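Annexin B22 (Schistosoma mansoni, PDB 4MDU) binds acidic phospholipid membranes in a calcium-dependent manner, aggregates liposomes when calcium is present, and takes part in worm reproduction and host-parasite interaction. Local coordinates at residues K115-A120 with E133-L138; N127-I132 with L298-A303; T137-E142 with N243-Q248. All coordinates share one frame; numbering follows the deposited sequence.

In the fold
Contacts 1 and 3 are buried, while contact 2 is partly buried and uses exposed charged side chains. Contacts 1 and 2 share helix 128-136 and touch each other, with their centres about 10 Å apart. Contact 1 stays within annexin repeat 2 and is made of aliphatic and aromatic carbon. Contact 2 spans repeats 2 and 4 and brings an arginine to the end of helix 290-301. Contact 3 joins repeats 2 and 3: one tryptophan leans on a loop and a proline. It begins at T137 and L138, where contact 1 ends, but their centres are about 15 Å apart.

Contact 1. Residues K115-A120 with E133-L138; sequences KSLYYA and EIFTTL
I134 and F135 of helix 128-136 meet S116 and L117 of helix 109-122. The two backbones come nearest at L117 and I134, whose CA atoms are 8.0 Å apart. I134 turns its longer branch toward the other helix. CG1 lies beside the backbone N (chi1 -69°) and CD1 continues the chain outward (chi2 -176°). The tip thus touches two residues: CD1 lies 4.0 Å from S116 CB and 3.9 Å from L117 CD2. The shorter branch of I134 also helps, with CG2 4.0 Å from L117 CD2. R314 of helix 311-320 touches both S116 and I134 and borders this side of the contact.

F135 follows and reaches L117 with the far end of its ring. Its CE1 is 3.6 Å from L117 CD1, and its CZ is 3.8 Å from L117 CD2. Both methyls of L117 meet this CE1-CZ end, CD1 from an oblique direction. These are the first two helices of an annexin repeat. They run in roughly opposite directions, steeply inclined, and the loop between them carries calcium ligands. M121, a ligand of one calcium site, packs close to L117.

T136 touches A282 and V283 of helix 274-288, and its OG1 bonds to I132 O. I134 O accepts two bonds from T137, from its N and, at 2.7 Å, from its OG1. L138 packs on V146 of helix 140-156, which L117 also touches.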
loop_
_atom_site.group_PDB
_atom_site.type_symbol
_atom_site.label_atom_id
_atom_site.label_comp_id
_atom_site.label_asym_id
_atom_site.label_seq_id
_atom_site.Cartn_x
_atom_site.Cartn_y
_atom_site.Cartn_z
ATOM N N LYS B 115 6.335 4.163 -20.470
ATOM C CA LYS B 115 5.358 5.229 -20.296
ATOM C C LYS B 115 4.600 5.102 -18.964
ATOM O O LYS B 115 4.460 6.076 -18.227
ATOM C CB LYS B 115 4.393 5.280 -21.477
ATOM C CG LYS B 115 4.413 6.608 -22.236
ATOM C CD LYS B 115 3.345 6.640 -23.329
ATOM C CE LYS B 115 3.345 7.953 -24.091
ATOM N NZ LYS B 115 2.264 8.003 -25.123
ATOM N N SER B 116 4.130 3.906 -18.642
ATOM C CA SER B 116 3.490 3.692 -17.342
ATOM C C SER B 116 4.436 3.978 -16.174
ATOM O O SER B 116 4.000 4.478 -15.139
ATOM C CB SER B 116 2.935 2.266 -17.208
ATOM O OG SER B 116 1.895 2.033 -18.139
ATOM N N LEU B 117 5.718 3.644 -16.314
ATOM C CA LEU B 117 6.675 3.923 -15.238
ATOM C C LEU B 117 6.797 5.425 -15.091
ATOM O O LEU B 117 6.769 5.970 -13.988
ATOM C CB LEU B 117 8.056 3.296 -15.522
ATOM C CG LEU B 117 8.114 1.770 -15.408
ATOM C CD1 LEU B 117 9.447 1.241 -15.953
ATOM C CD2 LEU B 117 7.888 1.329 -13.957
ATOM N N TYR B 118 6.936 6.097 -16.226
ATOM C CA TYR B 118 7.001 7.549 -16.255
ATOM C C TYR B 118 5.827 8.173 -15.497
ATOM O O TYR B 118 6.014 9.026 -14.633
ATOM C CB TYR B 118 6.994 8.025 -17.702
ATOM C CG TYR B 118 6.928 9.529 -17.831
ATOM C CD1 TYR B 118 5.734 10.171 -18.080
ATOM C CD2 TYR B 118 8.066 10.299 -17.683
ATOM C CE1 TYR B 118 5.676 11.537 -18.194
ATOM C CE2 TYR B 118 8.019 11.663 -17.795
ATOM C CZ TYR B 118 6.825 12.279 -18.052
ATOM O OH TYR B 118 6.783 13.647 -18.157
ATOM N N TYR B 119 4.607 7.740 -15.804
ATOM C CA TYR B 119 3.446 8.303 -15.117
ATOM C C TYR B 119 3.401 7.936 -13.627
ATOM O O TYR B 119 2.971 8.727 -12.789
ATOM C CB TYR B 119 2.141 7.944 -15.852
ATOM C CG TYR B 119 1.996 8.709 -17.159
ATOM C CD1 TYR B 119 1.912 10.099 -17.153
ATOM C CD2 TYR B 119 1.963 8.053 -18.393
ATOM C CE1 TYR B 119 1.789 10.822 -18.327
ATOM C CE2 TYR B 119 1.843 8.781 -19.593
ATOM C CZ TYR B 119 1.758 10.172 -19.539
ATOM O OH TYR B 119 1.638 10.940 -20.679
ATOM N N ALA B 120 3.879 6.747 -13.294
ATOM C CA ALA B 120 3.877 6.312 -11.902
ATOM C C ALA B 120 4.782 7.193 -11.041
ATOM O O ALA B 120 4.616 7.273 -9.814
ATOM C CB ALA B 120 4.300 4.851 -11.800
ATOM N N GLU B 133 4.741 -3.926 -9.532
ATOM C CA GLU B 133 4.079 -4.768 -10.529
ATOM C C GLU B 133 4.911 -4.957 -11.801
ATOM O O GLU B 133 5.048 -6.067 -12.332
ATOM C CB GLU B 133 2.697 -4.179 -10.898
ATOM C CG GLU B 133 1.986 -4.975 -11.997
ATOM C CD GLU B 133 1.301 -4.088 -13.026
ATOM O OE1 GLU B 133 0.508 -3.221 -12.619
ATOM O OE2 GLU B 133 1.559 -4.257 -14.239
ATOM N N ILE B 134 5.444 -3.856 -12.303
ATOM C CA ILE B 134 6.223 -3.875 -13.531
ATOM C C ILE B 134 7.644 -4.441 -13.339
ATOM O O ILE B 134 8.035 -5.389 -14.026
ATOM C CB ILE B 134 6.286 -2.460 -14.154
ATOM C CG1 ILE B 134 4.897 -2.068 -14.681
ATOM C CG2 ILE B 134 7.327 -2.419 -15.269
ATOM C CD1 ILE B 134 4.876 -0.740 -15.391
ATOM N N PHE B 135 8.402 -3.889 -12.395
ATOM C CA PHE B 135 9.788 -4.338 -12.209
ATOM C C PHE B 135 9.885 -5.812 -11.870
ATOM O O PHE B 135 10.763 -6.518 -12.373
ATOM C CB PHE B 135 10.494 -3.509 -11.143
ATOM C CG PHE B 135 10.768 -2.106 -11.574
ATOM C CD1 PHE B 135 11.017 -1.824 -12.906
ATOM C CD2 PHE B 135 10.755 -1.068 -10.661
ATOM C CE1 PHE B 135 11.269 -0.517 -13.324
ATOM C CE2 PHE B 135 11.008 0.242 -11.067
ATOM C CZ PHE B 135 11.257 0.517 -12.398
ATOM N N THR B 136 8.987 -6.278 -11.008
ATOM C CA THR B 136 8.913 -7.701 -10.690
ATOM C C THR B 136 8.952 -8.569 -11.945
ATOM O O THR B 136 9.600 -9.616 -11.961
ATOM C CB THR B 136 7.640 -8.021 -9.889
ATOM O OG1 THR B 136 7.800 -7.534 -8.553
ATOM C CG2 THR B 136 7.400 -9.496 -9.843
ATOM N N THR B 137 8.281 -8.118 -13.004
ATOM C CA THR B 137 8.096 -8.950 -14.191
ATOM C C THR B 137 9.167 -8.793 -15.276
ATOM O O THR B 137 9.041 -9.370 -16.356
ATOM C CB THR B 137 6.723 -8.688 -14.842
ATOM O OG1 THR B 137 6.721 -7.368 -15.404
ATOM C CG2 THR B 137 5.618 -8.795 -13.806
ATOM N N LEU B 138 10.224 -8.036 -15.007
ATOM C CA LEU B 138 11.249 -7.837 -16.033
ATOM C C LEU B 138 12.558 -8.505 -15.662
ATOM O O LEU B 138 13.114 -8.250 -14.587
ATOM C CB LEU B 138 11.499 -6.344 -16.283
ATOM C CG LEU B 138 10.301 -5.543 -16.803
ATOM C CD1 LEU B 138 10.588 -4.048 -16.739
ATOM C CD2 LEU B 138 9.936 -5.975 -18.226
#

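Contact 2. Residues N127-I132 with L298-A303; sequences NDRVLI and LHDSMA
R129 and S301 mark the closest backbone approach, with their CA atoms 10.6 Å apart, so a long side chain has to bridge the two helices. R129 does this from the first turn of helix 128-136. Its CG is anti to the backbone N (chi1 -179°) and the chain stays extended to NE. The guanidinium is thereby carried to the C-terminal end of helix 290-301, where D300 and S301 lie.

NH2 is the group that arrives. R129 NH2 lies 3.3 Å from D300 O, though its exact place in the model is doubtful. As modelled, the charges of R129 and D300 are near each other but beyond a salt bridge. R129 NH2 is 4.4 Å from D300 OD2, and this oxygen lies well out of the guanidinium plane. The planes of the two groups are turned 80° from each other. The attraction may be one of nearby charges, perhaps helped by the negative end of the helix.

S301 turns its own hydroxyl back on its helix. S301 OG donates to L298 O at 2.6 Å, and S301 N donates to the same oxygen at 3.0 Å. The next residue, M302, is a ligand of one calcium site, and D128 beside R129 is a ligand of another. N127 holds the N-cap position of helix 128-136 and packs on S273 of the second subunit. The contact joins repeat 2 to repeat 4. In the annexin fold these two repeats face each other across the hydrophilic centre of the molecule, where charged side chains such as these are characteristic.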
loop_
_atom_site.group_PDB
_atom_site.type_symbol
_atom_site.label_atom_id
_atom_site.label_comp_id
_atom_site.label_asym_id
_atom_site.label_seq_id
_atom_site.Cartn_x
_atom_site.Cartn_y
_atom_site.Cartn_z
ATOM N N ASN B 127 3.464 6.015 -7.607
ATOM C CA ASN B 127 2.630 4.833 -7.717
ATOM C C ASN B 127 3.478 3.578 -7.585
ATOM O O ASN B 127 3.782 2.924 -8.569
ATOM C CB ASN B 127 1.872 4.816 -9.027
ATOM C CG ASN B 127 0.673 3.933 -8.961
ATOM O OD1 ASN B 127 0.589 3.061 -8.100
ATOM N ND2 ASN B 127 -0.275 4.150 -9.863
ATOM N N ASP B 128 3.844 3.252 -6.351
ATOM C CA ASP B 128 4.796 2.194 -6.083
ATOM C C ASP B 128 4.252 0.843 -6.458
ATOM O O ASP B 128 4.999 -0.051 -6.884
ATOM C CB ASP B 128 5.209 2.226 -4.625
ATOM C CG ASP B 128 6.269 3.272 -4.370
ATOM O OD1 ASP B 128 7.377 3.124 -4.934
ATOM O OD2 ASP B 128 5.994 4.248 -3.643
ATOM N N ARG B 129 2.941 0.718 -6.320
ATOM C CA ARG B 129 2.232 -0.490 -6.687
ATOM C C ARG B 129 2.540 -0.840 -8.135
ATOM O O ARG B 129 2.736 -2.020 -8.484
ATOM C CB ARG B 129 0.731 -0.273 -6.508
ATOM C CG ARG B 129 -0.110 -1.478 -6.846
ATOM C CD ARG B 129 -1.594 -1.239 -6.553
ATOM N NE ARG B 129 -2.424 -2.280 -7.160
ATOM C CZ ARG B 129 -3.663 -2.585 -6.785
ATOM N NH1 ARG B 129 -4.246 -1.940 -5.781
ATOM N NH2 ARG B 129 -4.323 -3.546 -7.416
ATOM N N VAL B 130 2.576 0.193 -8.972
ATOM C CA VAL B 130 2.905 0.044 -10.381
ATOM C C VAL B 130 4.407 -0.271 -10.568
ATOM O O VAL B 130 4.779 -1.074 -11.424
ATOM C CB VAL B 130 2.465 1.297 -11.189
ATOM C CG1 VAL B 130 3.036 1.273 -12.605
ATOM C CG2 VAL B 130 0.937 1.379 -11.242
ATOM N N LEU B 131 5.269 0.331 -9.756
ATOM C CA LEU B 131 6.707 0.024 -9.866
ATOM C C LEU B 131 6.956 -1.441 -9.496
ATOM O O LEU B 131 7.616 -2.176 -10.228
ATOM C CB LEU B 131 7.554 0.937 -8.972
ATOM C CG LEU B 131 7.394 2.435 -9.131
ATOM C CD1 LEU B 131 8.526 3.206 -8.370
ATOM C CD2 LEU B 131 7.357 2.774 -10.597
ATOM N N ILE B 132 6.379 -1.871 -8.374
ATOM C CA ILE B 132 6.476 -3.272 -7.974
ATOM C C ILE B 132 5.939 -4.218 -9.043
ATOM O O ILE B 132 6.598 -5.188 -9.425
ATOM C CB ILE B 132 5.726 -3.536 -6.673
ATOM C CG1 ILE B 132 6.334 -2.714 -5.543
ATOM C CG2 ILE B 132 5.768 -5.011 -6.345
ATOM C CD1 ILE B 132 5.730 -2.982 -4.192
ATOM N N LEU B 298 -4.730 -8.877 -10.894
ATOM C CA LEU B 298 -5.826 -8.586 -11.799
ATOM C C LEU B 298 -7.102 -8.233 -11.012
ATOM O O LEU B 298 -7.757 -7.233 -11.297
ATOM C CB LEU B 298 -6.035 -9.769 -12.744
ATOM C CG LEU B 298 -4.988 -9.868 -13.857
ATOM C CD1 LEU B 298 -4.977 -11.242 -14.504
ATOM C CD2 LEU B 298 -5.257 -8.784 -14.898
ATOM N N HIS B 299 -7.421 -9.039 -10.001
ATOM C CA HIS B 299 -8.573 -8.782 -9.129
ATOM C C HIS B 299 -8.512 -7.378 -8.527
ATOM O O HIS B 299 -9.489 -6.633 -8.552
ATOM C CB HIS B 299 -8.633 -9.831 -8.005
ATOM C CG HIS B 299 -9.854 -9.728 -7.149
ATOM N ND1 HIS B 299 -11.084 -10.214 -7.546
ATOM C CD2 HIS B 299 -10.041 -9.190 -5.921
ATOM C CE1 HIS B 299 -11.972 -9.983 -6.598
ATOM N NE2 HIS B 299 -11.366 -9.360 -5.601
ATOM N N ASP B 300 -7.353 -7.003 -7.994
ATOM C CA ASP B 300 -7.258 -5.708 -7.346
ATOM C C ASP B 300 -7.280 -4.576 -8.364
ATOM O O ASP B 300 -7.590 -3.438 -8.028
ATOM C CB ASP B 300 -6.032 -5.652 -6.436
ATOM C CG ASP B 300 -6.120 -6.665 -5.319
ATOM O OD1 ASP B 300 -7.221 -7.234 -5.146
ATOM O OD2 ASP B 300 -5.110 -6.906 -4.623
ATOM N N SER B 301 -6.996 -4.901 -9.620
ATOM C CA SER B 301 -6.948 -3.874 -10.651
ATOM C C SER B 301 -8.354 -3.548 -11.141
ATOM O O SER B 301 -8.560 -2.553 -11.828
ATOM C CB SER B 301 -6.107 -4.348 -11.834
ATOM O OG SER B 301 -6.882 -5.174 -12.690
ATOM N N MET B 302 -9.315 -4.403 -10.815
ATOM C CA MET B 302 -10.684 -4.173 -11.270
ATOM C C MET B 302 -11.476 -3.457 -10.191
ATOM O O MET B 302 -12.030 -4.082 -9.282
ATOM C CB MET B 302 -11.355 -5.486 -11.697
ATOM C CG MET B 302 -10.914 -5.949 -13.069
ATOM S SD MET B 302 -11.484 -7.586 -13.526
ATOM C CE MET B 302 -10.574 -8.605 -12.371
ATOM N N ALA B 303 -11.493 -2.135 -10.279
ATOM C CA ALA B 303 -12.178 -1.315 -9.285
ATOM C C ALA B 303 -13.107 -0.320 -9.974
ATOM O O ALA B 303 -13.401 0.745 -9.445
ATOM C CB ALA B 303 -11.158 -0.595 -8.392
#

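Contact 3. Residues T137-E142 with N243-Q248; sequences TLWNDE and NRTPYQ
W139 has an unusual first torsion, with chi1 at -140°, away from the staggered positions, and chi2 at -106°. This swings the six-membered side of its indole toward the link between helices 236-243 and 246-260. CH2 points at R244 O from 3.4 Å, and this oxygen lies at the ring edge, near its plane. CZ2 sits 3.7 Å from T245 CA. The P246 side chain points back against that of W139: its CD is 3.8 Å from W139 CH2, at an oblique angle to the ring. The indole therefore meets mainly backbone and a proline ring. On another side, W139 NE1 donates to D191 O.

Both segments carry the start of a helix. W139 is the N-cap of helix 140-156, and its N donates to E142 OE1 at 2.9 Å in a nearly straight bond (169°), on the lone pair away from OE2. H17 also bonds to OE1, and R13 forms a salt bridge with OE2. T245 is the N-cap of helix 246-260, and its OG1 accepts from Q248 N at 3.1 Å.

The contact joins the turns before the third helices of repeats 2 and 3; in annexins these two repeats pack as one module. I16, R190 and D192 also pack on W139. R244 turns away to D218 of helix 212-224 and to D191, while P246 rests on A287 of helix 274-288.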
loop_
_atom_site.group_PDB
_atom_site.type_symbol
_atom_site.label_atom_id
_atom_site.label_comp_id
_atom_site.label_asym_id
_atom_site.label_seq_id
_atom_site.Cartn_x
_atom_site.Cartn_y
_atom_site.Cartn_z
ATOM N N THR B 137 8.281 -8.118 -13.004
ATOM C CA THR B 137 8.096 -8.950 -14.191
ATOM C C THR B 137 9.167 -8.793 -15.276
ATOM O O THR B 137 9.041 -9.370 -16.356
ATOM C CB THR B 137 6.723 -8.688 -14.842
ATOM O OG1 THR B 137 6.721 -7.368 -15.404
ATOM C CG2 THR B 137 5.618 -8.795 -13.806
ATOM N N LEU B 138 10.224 -8.036 -15.007
ATOM C CA LEU B 138 11.249 -7.837 -16.033
ATOM C C LEU B 138 12.558 -8.505 -15.662
ATOM O O LEU B 138 13.114 -8.250 -14.587
ATOM C CB LEU B 138 11.499 -6.344 -16.283
ATOM C CG LEU B 138 10.301 -5.543 -16.803
ATOM C CD1 LEU B 138 10.588 -4.048 -16.739
ATOM C CD2 LEU B 138 9.936 -5.975 -18.226
ATOM N N TRP B 139 13.072 -9.342 -16.552
ATOM C CA TRP B 139 14.428 -9.836 -16.342
ATOM C C TRP B 139 15.457 -8.884 -16.965
ATOM O O TRP B 139 15.100 -7.850 -17.541
ATOM C CB TRP B 139 14.602 -11.286 -16.804
ATOM C CG TRP B 139 15.458 -12.043 -15.833
ATOM C CD1 TRP B 139 16.765 -12.431 -16.009
ATOM C CD2 TRP B 139 15.090 -12.460 -14.505
ATOM N NE1 TRP B 139 17.215 -13.079 -14.883
ATOM C CE2 TRP B 139 16.212 -13.104 -13.944
ATOM C CE3 TRP B 139 13.918 -12.366 -13.744
ATOM C CZ2 TRP B 139 16.194 -13.654 -12.661
ATOM C CZ3 TRP B 139 13.904 -12.914 -12.464
ATOM C CH2 TRP B 139 15.038 -13.548 -11.939
ATOM N N ASN B 140 16.732 -9.227 -16.833
ATOM C CA ASN B 140 17.810 -8.287 -17.118
ATOM C C ASN B 140 17.718 -7.540 -18.450
ATOM O O ASN B 140 17.767 -6.304 -18.489
ATOM C CB ASN B 140 19.176 -8.980 -16.967
ATOM C CG ASN B 140 19.472 -9.362 -15.528
ATOM O OD1 ASN B 140 18.918 -8.770 -14.592
ATOM N ND2 ASN B 140 20.337 -10.364 -15.338
ATOM N N ASP B 141 17.617 -8.290 -19.538
ATOM C CA ASP B 141 17.577 -7.706 -20.870
ATOM C C ASP B 141 16.304 -6.892 -21.124
ATOM O O ASP B 141 16.334 -5.866 -21.802
ATOM C CB ASP B 141 17.728 -8.804 -21.911
ATOM C CG ASP B 141 19.138 -9.374 -21.929
ATOM O OD1 ASP B 141 20.059 -8.605 -21.623
ATOM O OD2 ASP B 141 19.326 -10.565 -22.230
ATOM N N GLU B 142 15.191 -7.359 -20.574
ATOM C CA GLU B 142 13.924 -6.651 -20.707
ATOM C C GLU B 142 14.022 -5.330 -19.979
ATOM O O GLU B 142 13.611 -4.295 -20.498
ATOM C CB GLU B 142 12.793 -7.520 -20.152
ATOM C CG GLU B 142 12.679 -8.821 -20.948
ATOM C CD GLU B 142 11.805 -9.880 -20.291
ATOM O OE1 GLU B 142 11.765 -9.943 -19.045
ATOM O OE2 GLU B 142 11.166 -10.663 -21.035
ATOM N N ASN B 243 17.706 -11.403 -6.803
ATOM C CA ASN B 243 18.612 -11.891 -7.842
ATOM C C ASN B 243 18.454 -13.324 -8.311
ATOM O O ASN B 243 18.783 -13.619 -9.452
ATOM C CB ASN B 243 20.082 -11.642 -7.450
ATOM C CG ASN B 243 20.404 -10.170 -7.360
ATOM O OD1 ASN B 243 20.198 -9.419 -8.315
ATOM N ND2 ASN B 243 20.863 -9.737 -6.192
ATOM N N ARG B 244 17.998 -14.233 -7.451
ATOM C CA ARG B 244 17.969 -15.632 -7.874
ATOM C C ARG B 244 16.953 -15.796 -8.985
ATOM O O ARG B 244 15.960 -15.091 -9.010
ATOM C CB ARG B 244 17.631 -16.564 -6.710
ATOM C CG ARG B 244 18.639 -16.530 -5.584
ATOM C CD ARG B 244 20.094 -16.770 -6.085
ATOM N NE ARG B 244 21.023 -16.575 -4.977
ATOM C CZ ARG B 244 22.086 -15.780 -4.998
ATOM N NH1 ARG B 244 22.401 -15.108 -6.096
ATOM N NH2 ARG B 244 22.847 -15.677 -3.912
ATOM N N THR B 245 17.197 -16.722 -9.904
ATOM C CA THR B 245 16.241 -16.967 -10.956
ATOM C C THR B 245 14.969 -17.572 -10.347
ATOM O O THR B 245 14.990 -18.104 -9.232
ATOM C CB THR B 245 16.803 -17.928 -11.993
ATOM O OG1 THR B 245 16.786 -19.253 -11.453
ATOM C CG2 THR B 245 18.240 -17.525 -12.382
ATOM N N PRO B 246 13.849 -17.498 -11.075
ATOM C CA PRO B 246 12.643 -18.050 -10.456
ATOM C C PRO B 246 12.855 -19.512 -10.057
ATOM O O PRO B 246 12.406 -19.925 -8.991
ATOM C CB PRO B 246 11.590 -17.916 -11.564
ATOM C CG PRO B 246 12.105 -16.788 -12.421
ATOM C CD PRO B 246 13.593 -16.984 -12.431
ATOM N N TYR B 247 13.573 -20.268 -10.877
ATOM C CA TYR B 247 13.824 -21.685 -10.583
ATOM C C TYR B 247 14.638 -21.888 -9.301
ATOM O O TYR B 247 14.253 -22.682 -8.427
ATOM C CB TYR B 247 14.450 -22.371 -11.798
ATOM C CG TYR B 247 13.765 -21.936 -13.076
ATOM C CD1 TYR B 247 12.548 -22.490 -13.455
ATOM C CD2 TYR B 247 14.307 -20.938 -13.876
ATOM C CE1 TYR B 247 11.895 -22.073 -14.604
ATOM C CE2 TYR B 247 13.666 -20.517 -15.025
ATOM C CZ TYR B 247 12.453 -21.090 -15.381
ATOM O OH TYR B 247 11.801 -20.680 -16.517
ATOM N N GLN B 248 15.734 -21.136 -9.174
ATOM C CA GLN B 248 16.569 -21.160 -7.967
ATOM C C GLN B 248 15.803 -20.748 -6.704
ATOM O O GLN B 248 16.016 -21.333 -5.636
ATOM C CB GLN B 248 17.797 -20.254 -8.152
ATOM C CG GLN B 248 18.787 -20.275 -6.989
ATOM C CD GLN B 248 19.444 -21.634 -6.801
ATOM O OE1 GLN B 248 19.576 -22.413 -7.746
ATOM N NE2 GLN B 248 19.833 -21.932 -5.572
#